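Local coordinates for 2-hydroxyisobutanoyl-CoA mutase large subunit (Aquincola tertiaricarbonis, PDB 4R3U), which works with its small cobalamin-binding partner subunit to interconvert 2-hydroxyisobutyryl-CoA and (S)-3-hydroxybutyryl-CoA, holding the acyl-CoA substrate, at residues Asp235-Ser240 with Asn248-Ser253; Ala273-Tyr278 with Pro294-Phe299. One frame throughout, in Å; residues are numbered along the deposited sequence.

Interaction 1 of 2, residues Asp235-Ser240 with Asn248-Ser253. With 3HC (3-hydroxybutanoyl-coenzyme A), chain E.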
ATOM      1  N   ASP A 235      31.697   4.057  25.923  1.00 33.89           N
ATOM      2  CA  ASP A 235      32.319   5.385  25.787  1.00 34.10           C
ATOM      3  C   ASP A 235      31.500   6.331  24.889  1.00 38.14           C
ATOM      4  O   ASP A 235      31.411   7.530  25.162  1.00 38.93           O
ATOM      5  CB  ASP A 235      33.744   5.263  25.250  1.00 34.55           C
ATOM      6  CG  ASP A 235      34.742   4.673  26.204  1.00 33.17           C
ATOM      7  OD1 ASP A 235      34.332   4.202  27.284  1.00 31.79           O
ATOM      8  OD2 ASP A 235      35.929   4.646  25.858  1.00 43.77           O
ATOM      9  N   ILE A 236      30.896   5.783  23.835  1.00 34.72           N
ATOM     10  CA  ILE A 236      30.041   6.583  22.957  1.00 34.03           C
ATOM     11  C   ILE A 236      28.847   7.060  23.782  1.00 37.24           C
ATOM     12  O   ILE A 236      28.539   8.253  23.778  1.00 38.29           O
ATOM     13  CB  ILE A 236      29.614   5.826  21.667  1.00 34.69           C
ATOM     14  CG1 ILE A 236      30.824   5.554  20.756  1.00 33.44           C
ATOM     15  CG2 ILE A 236      28.517   6.586  20.924  1.00 34.15           C
ATOM     16  CD1 ILE A 236      30.541   4.448  19.645  1.00 37.51           C
ATOM     17  N   ILE A 237      28.225   6.132  24.526  1.00 32.93           N
ATOM     18  CA  ILE A 237      27.049   6.399  25.360  1.00 32.72           C
ATOM     19  C   ILE A 237      27.319   7.398  26.451  1.00 38.94           C
ATOM     20  O   ILE A 237      26.605   8.399  26.499  1.00 41.06           O
ATOM     21  CB  ILE A 237      26.334   5.100  25.837  1.00 34.21           C
ATOM     22  CG1 ILE A 237      25.593   4.439  24.644  1.00 31.60           C
ATOM     23  CG2 ILE A 237      25.376   5.369  27.021  1.00 33.75           C
ATOM     24  CD1 ILE A 237      25.265   2.959  24.837  1.00 32.16           C
ATOM     25  N   THR A 238      28.365   7.169  27.288  1.00 35.21           N
ATOM     26  CA  THR A 238      28.746   8.079  28.392  1.00 36.12           C
ATOM     27  C   THR A 238      29.167   9.470  27.917  1.00 39.06           C
ATOM     28  O   THR A 238      28.788  10.449  28.551  1.00 39.45           O
ATOM     29  CB  THR A 238      29.786   7.458  29.312  1.00 43.76           C
ATOM     30  OG1 THR A 238      30.987   7.215  28.573  1.00 45.96           O
ATOM     31  CG2 THR A 238      29.294   6.172  29.957  1.00 44.19           C
ATOM     32  N   TYR A 239      29.946   9.561  26.815  1.00 35.69           N
ATOM     33  CA  TYR A 239      30.392  10.842  26.257  1.00 36.15           C
ATOM     34  C   TYR A 239      29.164  11.684  25.817  1.00 39.23           C
ATOM     35  O   TYR A 239      29.047  12.857  26.205  1.00 38.21           O
ATOM     36  CB  TYR A 239      31.389  10.646  25.078  1.00 35.73           C
ATOM     37  CG  TYR A 239      31.686  11.935  24.334  1.00 38.01           C
ATOM     38  CD1 TYR A 239      32.645  12.826  24.801  1.00 42.30           C
ATOM     39  CD2 TYR A 239      30.931  12.313  23.221  1.00 37.18           C
ATOM     40  CE1 TYR A 239      32.859  14.055  24.175  1.00 46.18           C
ATOM     41  CE2 TYR A 239      31.120  13.551  22.602  1.00 38.34           C
ATOM     42  CZ  TYR A 239      32.103  14.408  23.068  1.00 51.73           C
ATOM     43  OH  TYR A 239      32.314  15.620  22.449  1.00 55.62           O
ATOM     44  N   SER A 240      28.296  11.086  24.974  1.00 34.53           N
ATOM     45  CA  SER A 240      27.081  11.714  24.458  1.00 35.02           C
ATOM     46  C   SER A 240      26.161  12.221  25.564  1.00 43.03           C
ATOM     47  O   SER A 240      25.626  13.320  25.437  1.00 43.62           O
ATOM     48  CB  SER A 240      26.313  10.749  23.565  1.00 35.63           C
ATOM     49  OG  SER A 240      26.999  10.559  22.343  1.00 43.12           O
ATOM     50  N   ASN A 248      21.601  10.945  19.749  1.00 30.77           N
ATOM     51  CA  ASN A 248      21.245   9.552  20.008  1.00 29.66           C
ATOM     52  C   ASN A 248      22.503   8.696  19.801  1.00 32.52           C
ATOM     53  O   ASN A 248      22.896   8.478  18.657  1.00 30.82           O
ATOM     54  CB  ASN A 248      20.100   9.125  19.098  1.00 27.14           C
ATOM     55  CG  ASN A 248      18.890   9.999  19.246  1.00 28.23           C
ATOM     56  OD1 ASN A 248      18.268  10.027  20.297  1.00 27.58           O
ATOM     57  ND2 ASN A 248      18.551  10.756  18.211  1.00 22.93           N
ATOM     58  N   PRO A 249      23.208   8.288  20.896  1.00 28.78           N
ATOM     59  CA  PRO A 249      24.484   7.568  20.721  1.00 27.96           C
ATOM     60  C   PRO A 249      24.413   6.146  20.145  1.00 29.77           C
ATOM     61  O   PRO A 249      25.459   5.583  19.834  1.00 30.31           O
ATOM     62  CB  PRO A 249      25.086   7.565  22.140  1.00 29.16           C
ATOM     63  CG  PRO A 249      23.919   7.621  23.028  1.00 33.01           C
ATOM     64  CD  PRO A 249      22.908   8.496  22.336  1.00 29.15           C
ATOM     65  N   ILE A 250      23.227   5.556  20.056  1.00 25.17           N
ATOM     66  CA  ILE A 250      23.044   4.179  19.600  1.00 22.96           C
ATOM     67  C   ILE A 250      21.620   3.988  19.119  1.00 25.72           C
ATOM     68  O   ILE A 250      20.702   4.682  19.538  1.00 28.83           O
ATOM     69  CB  ILE A 250      23.355   3.204  20.787  1.00 24.82           C
ATOM     70  CG1 ILE A 250      23.449   1.725  20.328  1.00 23.70           C
ATOM     71  CG2 ILE A 250      22.356   3.399  21.988  1.00 26.03           C
ATOM     72  CD1 ILE A 250      23.962   0.721  21.399  1.00 22.47           C
ATOM     73  N   ASN A 251      21.457   3.010  18.271  1.00 21.53           N
ATOM     74  CA  ASN A 251      20.238   2.440  17.781  1.00 20.41           C
ATOM     75  C   ASN A 251      20.491   0.972  18.020  1.00 26.12           C
ATOM     76  O   ASN A 251      21.274   0.353  17.266  1.00 24.54           O
ATOM     77  CB  ASN A 251      20.044   2.702  16.281  1.00 17.12           C
ATOM     78  CG  ASN A 251      19.143   3.857  15.964  1.00 28.12           C
ATOM     79  OD1 ASN A 251      18.741   4.668  16.805  1.00 30.09           O
ATOM     80  ND2 ASN A 251      18.832   3.975  14.728  1.00 21.89           N
ATOM     81  N   ILE A 252      19.936   0.443  19.151  1.00 23.52           N
ATOM     82  CA  ILE A 252      19.982  -0.979  19.511  1.00 23.20           C
ATOM     83  C   ILE A 252      19.058  -1.609  18.461  1.00 27.27           C
ATOM     84  O   ILE A 252      17.871  -1.290  18.411  1.00 28.30           O
ATOM     85  CB  ILE A 252      19.563  -1.233  20.982  1.00 27.33           C
ATOM     86  CG1 ILE A 252      20.386  -0.351  21.941  1.00 29.46           C
ATOM     87  CG2 ILE A 252      19.712  -2.713  21.347  1.00 28.06           C
ATOM     88  CD1 ILE A 252      19.738   0.001  23.282  1.00 29.60           C
ATOM     89  N   SER A 253      19.637  -2.395  17.557  1.00 22.61           N
ATOM     90  CA  SER A 253      18.963  -2.873  16.350  1.00 20.29           C
ATOM     91  C   SER A 253      18.436  -4.299  16.260  1.00 24.17           C
ATOM     92  O   SER A 253      19.117  -5.259  16.599  1.00 24.32           O
ATOM     93  CB  SER A 253      19.792  -2.539  15.109  1.00 19.33           C
ATOM     94  OG  SER A 253      20.467  -1.296  15.207  1.00 21.62           O
TER
HETATM   95  N1A 3HC E 801       5.417  16.336  20.076  0.50 46.88           N
HETATM   96  C2A 3HC E 801       6.487  17.223  20.587  0.50 45.91           C
HETATM   97  N3A 3HC E 801       7.818  16.816  20.118  0.50 44.89           N
HETATM   98  C4A 3HC E 801       7.988  15.748  19.302  0.50 45.41           C
HETATM   99  C5A 3HC E 801       6.949  14.991  18.890  0.50 46.16           C
HETATM  100  C6A 3HC E 801       5.692  15.277  19.294  0.50 45.41           C
HETATM  101  N6A 3HC E 801       4.708  14.491  18.857  0.50 43.70           N
HETATM  102  N7A 3HC E 801       7.445  14.037  18.097  0.50 44.40           N
HETATM  103  C8A 3HC E 801       8.761  14.205  18.013  0.50 42.80           C
HETATM  104  N9A 3HC E 801       9.100  15.238  18.779  0.50 42.50           N
HETATM  105  C1B 3HC E 801      10.451  15.827  19.024  0.50 38.06           C
HETATM  106  C2B 3HC E 801      11.380  14.875  19.749  0.50 35.54           C
HETATM  107  O2B 3HC E 801      11.230  14.967  21.170  0.50 35.58           O
HETATM  108  C3B 3HC E 801      12.747  15.351  19.287  0.50 38.73           C
HETATM  109  O3B 3HC E 801      13.177  16.504  20.052  0.50 44.84           O
HETATM  110  P3B 3HC E 801      14.672  16.670  20.641  0.50 43.89           P
HETATM  111  O7A 3HC E 801      15.513  16.657  19.427  0.50 45.33           O
HETATM  112  O8A 3HC E 801      14.583  17.987  21.318  0.50 47.76           O
HETATM  113  O9A 3HC E 801      14.794  15.499  21.538  0.50 39.49           O
HETATM  114  C4B 3HC E 801      12.498  15.801  17.852  0.50 36.96           C
HETATM  115  O4B 3HC E 801      11.074  16.107  17.750  0.50 38.51           O
HETATM  116  C5B 3HC E 801      12.929  14.719  16.847  0.50 34.44           C
HETATM  117  O5B 3HC E 801      11.994  13.617  16.873  0.50 33.39           O
HETATM  118  P1A 3HC E 801      12.395  12.100  17.311  0.50 33.76           P
HETATM  119  O1A 3HC E 801      13.569  12.085  18.226  0.50 34.58           O
HETATM  120  O2A 3HC E 801      11.168  11.408  17.740  0.50 32.48           O
HETATM  121  O3A 3HC E 801      12.758  11.549  15.808  0.50 33.55           O
HETATM  122  P2A 3HC E 801      14.229  11.419  15.128  0.50 29.74           P
HETATM  123  O4A 3HC E 801      14.044  10.930  13.754  0.50 28.43           O
HETATM  124  O5A 3HC E 801      15.038  12.642  15.347  0.50 33.02           O
HETATM  125  O6A 3HC E 801      14.856  10.276  16.023  0.50 28.82           O
HETATM  126  CBP 3HC E 801      15.565   8.045  16.653  0.50 27.99           C
HETATM  127  CCP 3HC E 801      14.454   8.895  15.999  0.50 29.25           C
HETATM  128  CDP 3HC E 801      15.586   8.422  18.140  0.50 26.17           C
HETATM  129  CEP 3HC E 801      15.197   6.560  16.549  0.50 28.00           C
HETATM  130  CAP 3HC E 801      16.961   8.341  16.008  0.50 27.59           C
HETATM  131  OAP 3HC E 801      18.068   7.678  16.657  0.50 27.43           O
HETATM  132  C9P 3HC E 801      17.047   8.239  14.457  0.50 28.49           C
HETATM  133  O9P 3HC E 801      16.780   9.204  13.739  0.50 29.02           O
HETATM  134  N8P 3HC E 801      17.519   7.083  13.965  0.50 28.88           N
HETATM  135  C7P 3HC E 801      17.712   6.895  12.522  0.50 26.92           C
HETATM  136  C6P 3HC E 801      18.488   5.613  12.256  0.50 24.04           C
HETATM  137  C5P 3HC E 801      18.626   5.317  10.759  0.50 21.79           C
HETATM  138  O5P 3HC E 801      18.069   5.995   9.892  0.50 21.65           O
HETATM  139  N4P 3HC E 801      19.407   4.260  10.507  0.50 20.57           N
HETATM  140  C3P 3HC E 801      19.660   3.785   9.154  0.50 22.35           C
HETATM  141  C2P 3HC E 801      20.030   2.330   9.245  0.50 22.78           C
HETATM  142  S1P 3HC E 801      20.278   1.593   7.601  0.50 26.37           S
HETATM  143  C1  3HC E 801      20.735  -0.057   8.159  0.50 27.73           C
HETATM  144  O1  3HC E 801      21.480  -0.274   9.112  0.50 27.03           O
HETATM  145  C2  3HC E 801      20.066  -1.237   7.432  0.50 29.36           C
HETATM  146  C3  3HC E 801      20.710  -1.526   6.074  0.50 31.51           C
HETATM  147  O3  3HC E 801      20.652  -0.357   5.265  0.50 33.43           O
HETATM  148  C4  3HC E 801      22.163  -2.000   6.232  0.50 31.00           C
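The carbonyl oxygen of I236, whose side chain leans with that of S240 on P249, is gripped twice: S240 N makes the helical bond, and S240 OG reaches I236 O over 3.1 Å from the opposite face of the carbonyl plane. With OG turned beside its own backbone N (chi1 -71°), the serine folds its hydroxyl back onto the helix; while bonded there, OG also rests 3.6 Å from P249 CB, and S240 CB lies beside it at 3.7 Å from the same carbon. The proline ring carries most of the contact. CG2 of I236 slides past it, close also to P249 O, while I237 crosses it at about a right angle, CG1 against P249 CG at 3.9 Å. One step further along, CD1 of I237 meets CG2 of I250 at 4.1 Å. Helix 226-243 covers the outside of the TIM barrel, following strand 206-208 and leading back into strand 247-248; W184 and L187 of the neighbouring helix 183-196 also flank I236. The inner face of 248-253 belongs to the CoA ester. N248 lays its amide beside the pantetheine hydroxyl, ND2 lying 3.5 Å from 3HC OAP, and R339 hydrogen-bonds to N248 OD1. N251 sets its amide against the same arm of the ligand, and S253 OG bonds to N251 O from above the carbonyl plane (2.8 Å), tying the two residues together. An alanine at N251 would lack that amide, and the pantetheine would probably lose a polar neighbour and be freer to shift in its channel. The segment is therefore two-sided: the helix-facing side is held mainly by van der Waals contact, while N248 and N251 turn their amides to the pantetheine.

Interaction 2 of 2, residues Ala273-Tyr278 with Pro294-Phe299. With 3HC (3-hydroxybutanoyl-coenzyme A), chain E.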
ATOM      1  N   ALA A 273      17.720  -8.258  24.663  1.00 31.16           N
ATOM      2  CA  ALA A 273      18.850  -8.950  25.327  1.00 31.04           C
ATOM      3  C   ALA A 273      20.113  -8.078  25.269  1.00 35.43           C
ATOM      4  O   ALA A 273      20.820  -7.942  26.268  1.00 37.10           O
ATOM      5  CB  ALA A 273      19.095 -10.310  24.683  1.00 30.76           C
ATOM      6  N   ASN A 274      20.351  -7.448  24.104  1.00 31.84           N
ATOM      7  CA  ASN A 274      21.464  -6.530  23.835  1.00 31.83           C
ATOM      8  C   ASN A 274      21.340  -5.251  24.661  1.00 38.47           C
ATOM      9  O   ASN A 274      22.338  -4.811  25.243  1.00 41.32           O
ATOM     10  CB  ASN A 274      21.557  -6.223  22.339  1.00 28.63           C
ATOM     11  CG  ASN A 274      22.158  -7.361  21.534  1.00 40.75           C
ATOM     12  OD1 ASN A 274      22.774  -8.290  22.077  1.00 32.63           O
ATOM     13  ND2 ASN A 274      22.072  -7.278  20.209  1.00 23.86           N
ATOM     14  N   LEU A 275      20.110  -4.698  24.776  1.00 32.17           N
ATOM     15  CA  LEU A 275      19.840  -3.516  25.595  1.00 31.57           C
ATOM     16  C   LEU A 275      20.286  -3.755  27.049  1.00 36.35           C
ATOM     17  O   LEU A 275      21.005  -2.922  27.607  1.00 40.02           O
ATOM     18  CB  LEU A 275      18.344  -3.116  25.553  1.00 30.28           C
ATOM     19  CG  LEU A 275      17.860  -2.217  26.714  1.00 33.50           C
ATOM     20  CD1 LEU A 275      18.256  -0.762  26.510  1.00 31.59           C
ATOM     21  CD2 LEU A 275      16.394  -2.370  26.934  1.00 34.00           C
ATOM     22  N   ILE A 276      19.864  -4.876  27.643  1.00 29.11           N
ATOM     23  CA  ILE A 276      20.195  -5.227  29.021  1.00 29.38           C
ATOM     24  C   ILE A 276      21.720  -5.216  29.261  1.00 35.36           C
ATOM     25  O   ILE A 276      22.180  -4.587  30.213  1.00 35.51           O
ATOM     26  CB  ILE A 276      19.492  -6.547  29.436  1.00 30.83           C
ATOM     27  CG1 ILE A 276      17.981  -6.301  29.626  1.00 28.29           C
ATOM     28  CG2 ILE A 276      20.171  -7.191  30.705  1.00 31.62           C
ATOM     29  CD1 ILE A 276      17.098  -7.530  29.353  1.00 24.92           C
ATOM     30  N   THR A 277      22.487  -5.838  28.347  1.00 33.64           N
ATOM     31  CA  THR A 277      23.951  -5.908  28.391  1.00 33.98           C
ATOM     32  C   THR A 277      24.550  -4.500  28.428  1.00 39.93           C
ATOM     33  O   THR A 277      25.408  -4.228  29.272  1.00 44.15           O
ATOM     34  CB  THR A 277      24.449  -6.745  27.216  1.00 38.81           C
ATOM     35  OG1 THR A 277      23.668  -7.929  27.147  1.00 42.13           O
ATOM     36  CG2 THR A 277      25.917  -7.104  27.315  1.00 37.21           C
ATOM     37  N   TYR A 278      24.067  -3.608  27.546  1.00 34.59           N
ATOM     38  CA  TYR A 278      24.502  -2.217  27.404  1.00 33.43           C
ATOM     39  C   TYR A 278      24.237  -1.380  28.640  1.00 37.53           C
ATOM     40  O   TYR A 278      25.140  -0.672  29.088  1.00 39.89           O
ATOM     41  CB  TYR A 278      23.876  -1.568  26.142  1.00 33.20           C
ATOM     42  CG  TYR A 278      24.436  -2.059  24.811  1.00 32.04           C
ATOM     43  CD1 TYR A 278      25.812  -2.228  24.626  1.00 34.29           C
ATOM     44  CD2 TYR A 278      23.601  -2.266  23.714  1.00 30.52           C
ATOM     45  CE1 TYR A 278      26.333  -2.644  23.403  1.00 33.91           C
ATOM     46  CE2 TYR A 278      24.109  -2.695  22.485  1.00 29.71           C
ATOM     47  CZ  TYR A 278      25.481  -2.858  22.327  1.00 37.12           C
ATOM     48  OH  TYR A 278      26.025  -3.257  21.127  1.00 35.58           O
ATOM     49  N   PRO A 294      17.006   7.978  28.699  1.00 30.92           N
ATOM     50  CA  PRO A 294      16.115   8.797  27.847  1.00 30.71           C
ATOM     51  C   PRO A 294      16.583   8.956  26.392  1.00 34.32           C
ATOM     52  O   PRO A 294      15.747   9.064  25.494  1.00 31.64           O
ATOM     53  CB  PRO A 294      16.098  10.152  28.561  1.00 33.77           C
ATOM     54  CG  PRO A 294      16.434   9.856  29.960  1.00 39.03           C
ATOM     55  CD  PRO A 294      17.407   8.732  29.905  1.00 34.03           C
ATOM     56  N   ARG A 295      17.921   8.933  26.178  1.00 32.68           N
ATOM     57  CA  ARG A 295      18.596   9.089  24.889  1.00 32.56           C
ATOM     58  C   ARG A 295      18.917   7.793  24.124  1.00 39.01           C
ATOM     59  O   ARG A 295      19.359   7.850  22.967  1.00 37.96           O
ATOM     60  CB  ARG A 295      19.828   9.989  25.019  1.00 32.78           C
ATOM     61  CG  ARG A 295      19.502  11.484  24.949  1.00 36.69           C
ATOM     62  CD  ARG A 295      19.174  11.903  23.528  1.00 43.53           C
ATOM     63  NE  ARG A 295      18.380  13.121  23.520  1.00 55.20           N
ATOM     64  CZ  ARG A 295      17.631  13.529  22.507  1.00 63.06           C
ATOM     65  NH1 ARG A 295      16.943  14.652  22.599  1.00 63.87           N
ATOM     66  NH2 ARG A 295      17.572  12.821  21.391  1.00 40.37           N
ATOM     67  N   LEU A 296      18.648   6.621  24.744  1.00 35.58           N
ATOM     68  CA  LEU A 296      18.815   5.342  24.060  1.00 32.65           C
ATOM     69  C   LEU A 296      17.721   5.282  22.999  1.00 35.70           C
ATOM     70  O   LEU A 296      16.652   5.884  23.167  1.00 37.50           O
ATOM     71  CB  LEU A 296      18.648   4.150  25.032  1.00 32.43           C
ATOM     72  CG  LEU A 296      19.710   3.937  26.111  1.00 36.40           C
ATOM     73  CD1 LEU A 296      19.238   2.911  27.125  1.00 37.03           C
ATOM     74  CD2 LEU A 296      21.040   3.512  25.501  1.00 33.47           C
ATOM     75  N   ALA A 297      17.982   4.572  21.908  1.00 29.63           N
ATOM     76  CA  ALA A 297      17.045   4.420  20.794  1.00 27.35           C
ATOM     77  C   ALA A 297      17.262   3.063  20.144  1.00 28.35           C
ATOM     78  O   ALA A 297      18.279   2.391  20.395  1.00 27.77           O
ATOM     79  CB  ALA A 297      17.221   5.552  19.780  1.00 27.70           C
ATOM     80  N   PHE A 298      16.291   2.650  19.334  1.00 23.07           N
ATOM     81  CA  PHE A 298      16.249   1.343  18.662  1.00 21.53           C
ATOM     82  C   PHE A 298      16.020   1.455  17.161  1.00 22.97           C
ATOM     83  O   PHE A 298      15.689   2.528  16.643  1.00 22.70           O
ATOM     84  CB  PHE A 298      15.142   0.486  19.304  1.00 22.76           C
ATOM     85  CG  PHE A 298      15.385   0.191  20.756  1.00 24.21           C
ATOM     86  CD1 PHE A 298      15.052   1.122  21.740  1.00 26.18           C
ATOM     87  CD2 PHE A 298      15.987  -0.995  21.147  1.00 25.75           C
ATOM     88  CE1 PHE A 298      15.336   0.872  23.083  1.00 27.67           C
ATOM     89  CE2 PHE A 298      16.245  -1.254  22.501  1.00 28.98           C
ATOM     90  CZ  PHE A 298      15.927  -0.316  23.452  1.00 27.13           C
ATOM     91  N   PHE A 299      16.209   0.337  16.466  1.00 19.87           N
ATOM     92  CA  PHE A 299      15.997   0.239  15.027  1.00 18.68           C
ATOM     93  C   PHE A 299      15.385  -1.122  14.721  1.00 19.74           C
ATOM     94  O   PHE A 299      15.989  -2.166  14.978  1.00 18.20           O
ATOM     95  CB  PHE A 299      17.322   0.496  14.260  1.00 19.80           C
ATOM     96  CG  PHE A 299      17.367   0.172  12.778  1.00 19.53           C
ATOM     97  CD1 PHE A 299      16.272   0.423  11.954  1.00 20.45           C
ATOM     98  CD2 PHE A 299      18.528  -0.309  12.197  1.00 20.04           C
ATOM     99  CE1 PHE A 299      16.323   0.151  10.593  1.00 20.81           C
ATOM    100  CE2 PHE A 299      18.588  -0.565  10.818  1.00 21.29           C
ATOM    101  CZ  PHE A 299      17.492  -0.308  10.019  1.00 19.72           C
TER
HETATM  102  N1A 3HC E 801       5.417  16.336  20.076  0.50 46.88           N
HETATM  103  C2A 3HC E 801       6.487  17.223  20.587  0.50 45.91           C
HETATM  104  N3A 3HC E 801       7.818  16.816  20.118  0.50 44.89           N
HETATM  105  C4A 3HC E 801       7.988  15.748  19.302  0.50 45.41           C
HETATM  106  C5A 3HC E 801       6.949  14.991  18.890  0.50 46.16           C
HETATM  107  C6A 3HC E 801       5.692  15.277  19.294  0.50 45.41           C
HETATM  108  N6A 3HC E 801       4.708  14.491  18.857  0.50 43.70           N
HETATM  109  N7A 3HC E 801       7.445  14.037  18.097  0.50 44.40           N
HETATM  110  C8A 3HC E 801       8.761  14.205  18.013  0.50 42.80           C
HETATM  111  N9A 3HC E 801       9.100  15.238  18.779  0.50 42.50           N
HETATM  112  C1B 3HC E 801      10.451  15.827  19.024  0.50 38.06           C
HETATM  113  C2B 3HC E 801      11.380  14.875  19.749  0.50 35.54           C
HETATM  114  O2B 3HC E 801      11.230  14.967  21.170  0.50 35.58           O
HETATM  115  C3B 3HC E 801      12.747  15.351  19.287  0.50 38.73           C
HETATM  116  O3B 3HC E 801      13.177  16.504  20.052  0.50 44.84           O
HETATM  117  P3B 3HC E 801      14.672  16.670  20.641  0.50 43.89           P
HETATM  118  O7A 3HC E 801      15.513  16.657  19.427  0.50 45.33           O
HETATM  119  O8A 3HC E 801      14.583  17.987  21.318  0.50 47.76           O
HETATM  120  O9A 3HC E 801      14.794  15.499  21.538  0.50 39.49           O
HETATM  121  C4B 3HC E 801      12.498  15.801  17.852  0.50 36.96           C
HETATM  122  O4B 3HC E 801      11.074  16.107  17.750  0.50 38.51           O
HETATM  123  C5B 3HC E 801      12.929  14.719  16.847  0.50 34.44           C
HETATM  124  O5B 3HC E 801      11.994  13.617  16.873  0.50 33.39           O
HETATM  125  P1A 3HC E 801      12.395  12.100  17.311  0.50 33.76           P
HETATM  126  O1A 3HC E 801      13.569  12.085  18.226  0.50 34.58           O
HETATM  127  O2A 3HC E 801      11.168  11.408  17.740  0.50 32.48           O
HETATM  128  O3A 3HC E 801      12.758  11.549  15.808  0.50 33.55           O
HETATM  129  P2A 3HC E 801      14.229  11.419  15.128  0.50 29.74           P
HETATM  130  O4A 3HC E 801      14.044  10.930  13.754  0.50 28.43           O
HETATM  131  O5A 3HC E 801      15.038  12.642  15.347  0.50 33.02           O
HETATM  132  O6A 3HC E 801      14.856  10.276  16.023  0.50 28.82           O
HETATM  133  CBP 3HC E 801      15.565   8.045  16.653  0.50 27.99           C
HETATM  134  CCP 3HC E 801      14.454   8.895  15.999  0.50 29.25           C
HETATM  135  CDP 3HC E 801      15.586   8.422  18.140  0.50 26.17           C
HETATM  136  CEP 3HC E 801      15.197   6.560  16.549  0.50 28.00           C
HETATM  137  CAP 3HC E 801      16.961   8.341  16.008  0.50 27.59           C
HETATM  138  OAP 3HC E 801      18.068   7.678  16.657  0.50 27.43           O
HETATM  139  C9P 3HC E 801      17.047   8.239  14.457  0.50 28.49           C
HETATM  140  O9P 3HC E 801      16.780   9.204  13.739  0.50 29.02           O
HETATM  141  N8P 3HC E 801      17.519   7.083  13.965  0.50 28.88           N
HETATM  142  C7P 3HC E 801      17.712   6.895  12.522  0.50 26.92           C
HETATM  143  C6P 3HC E 801      18.488   5.613  12.256  0.50 24.04           C
HETATM  144  C5P 3HC E 801      18.626   5.317  10.759  0.50 21.79           C
HETATM  145  O5P 3HC E 801      18.069   5.995   9.892  0.50 21.65           O
HETATM  146  N4P 3HC E 801      19.407   4.260  10.507  0.50 20.57           N
HETATM  147  C3P 3HC E 801      19.660   3.785   9.154  0.50 22.35           C
HETATM  148  C2P 3HC E 801      20.030   2.330   9.245  0.50 22.78           C
HETATM  149  S1P 3HC E 801      20.278   1.593   7.601  0.50 26.37           S
HETATM  150  C1  3HC E 801      20.735  -0.057   8.159  0.50 27.73           C
HETATM  151  O1  3HC E 801      21.480  -0.274   9.112  0.50 27.03           O
HETATM  152  C2  3HC E 801      20.066  -1.237   7.432  0.50 29.36           C
HETATM  153  C3  3HC E 801      20.710  -1.526   6.074  0.50 31.51           C
HETATM  154  O3  3HC E 801      20.652  -0.357   5.265  0.50 33.43           O
HETATM  155  C4  3HC E 801      22.163  -2.000   6.232  0.50 31.00           C
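L275 sets one methyl, CD1, against two side chains of the opposite segment: L296 CD1 at 3.9 Å and F298 CZ, also at 3.9 Å. Its CG stands anti to the backbone N (chi1 160°), which carries both methyls off the helix toward the barrel wall. The leucine crosses the phenyl group at about a right angle, with CD2 and CB also within van der Waals range of the ring. F298 in turn meets Y320 of helix 306-327 edge-to-face, and I252 packs against both L275 and F298, so this spot is packed with largely apolar side chains. It is the layer between helix and strand in the TIM barrel: helix 264-283 lies outside and leads through a long connection into strand 298-302. The backbones stand well apart, the nearest CA atoms, those of L275 and L296, being 9.0 Å from each other, and side chains alone bridge them. Toward Y278 the fit slackens: its side chain stops 5.9 Å short of the strand segment, its OH bonded instead to D211. The partly exposed R295 and the other face of the strand turn to the ligand. R295 NH1 gives a bent hydrogen bond (139°) to phosphate oxygen O9A of 3HC, at the edge of the guanidinium group. A297 CB rests 3.7 Å from 3HC CDP, and F299 brings CE2 to 3.4 Å from the thioester oxygen O1.

Interactions 1 and 2 sit side by side on the barrel wall, their centres about 9 Å apart, and are stitched by the parallel pairing of strands 252-253 and 298-302: I252 N lies 2.8 Å from A297 O, and I252 O 3.0 Å from F299 N, both probable hydrogen bonds. I237 of helix 226-243 touches V282 of helix 264-283, and I250 takes both I237 and Y278, so the two outer helices share one apolar layer. On the inside, R295 NH2 bonds to N248 OD1 over 3.1 Å, joining the phosphate-binding arginine to a residue beside the pantetheine. Together, segments 248-253 and 294-299 border one CoA ester from its ribose phosphate to its thioester.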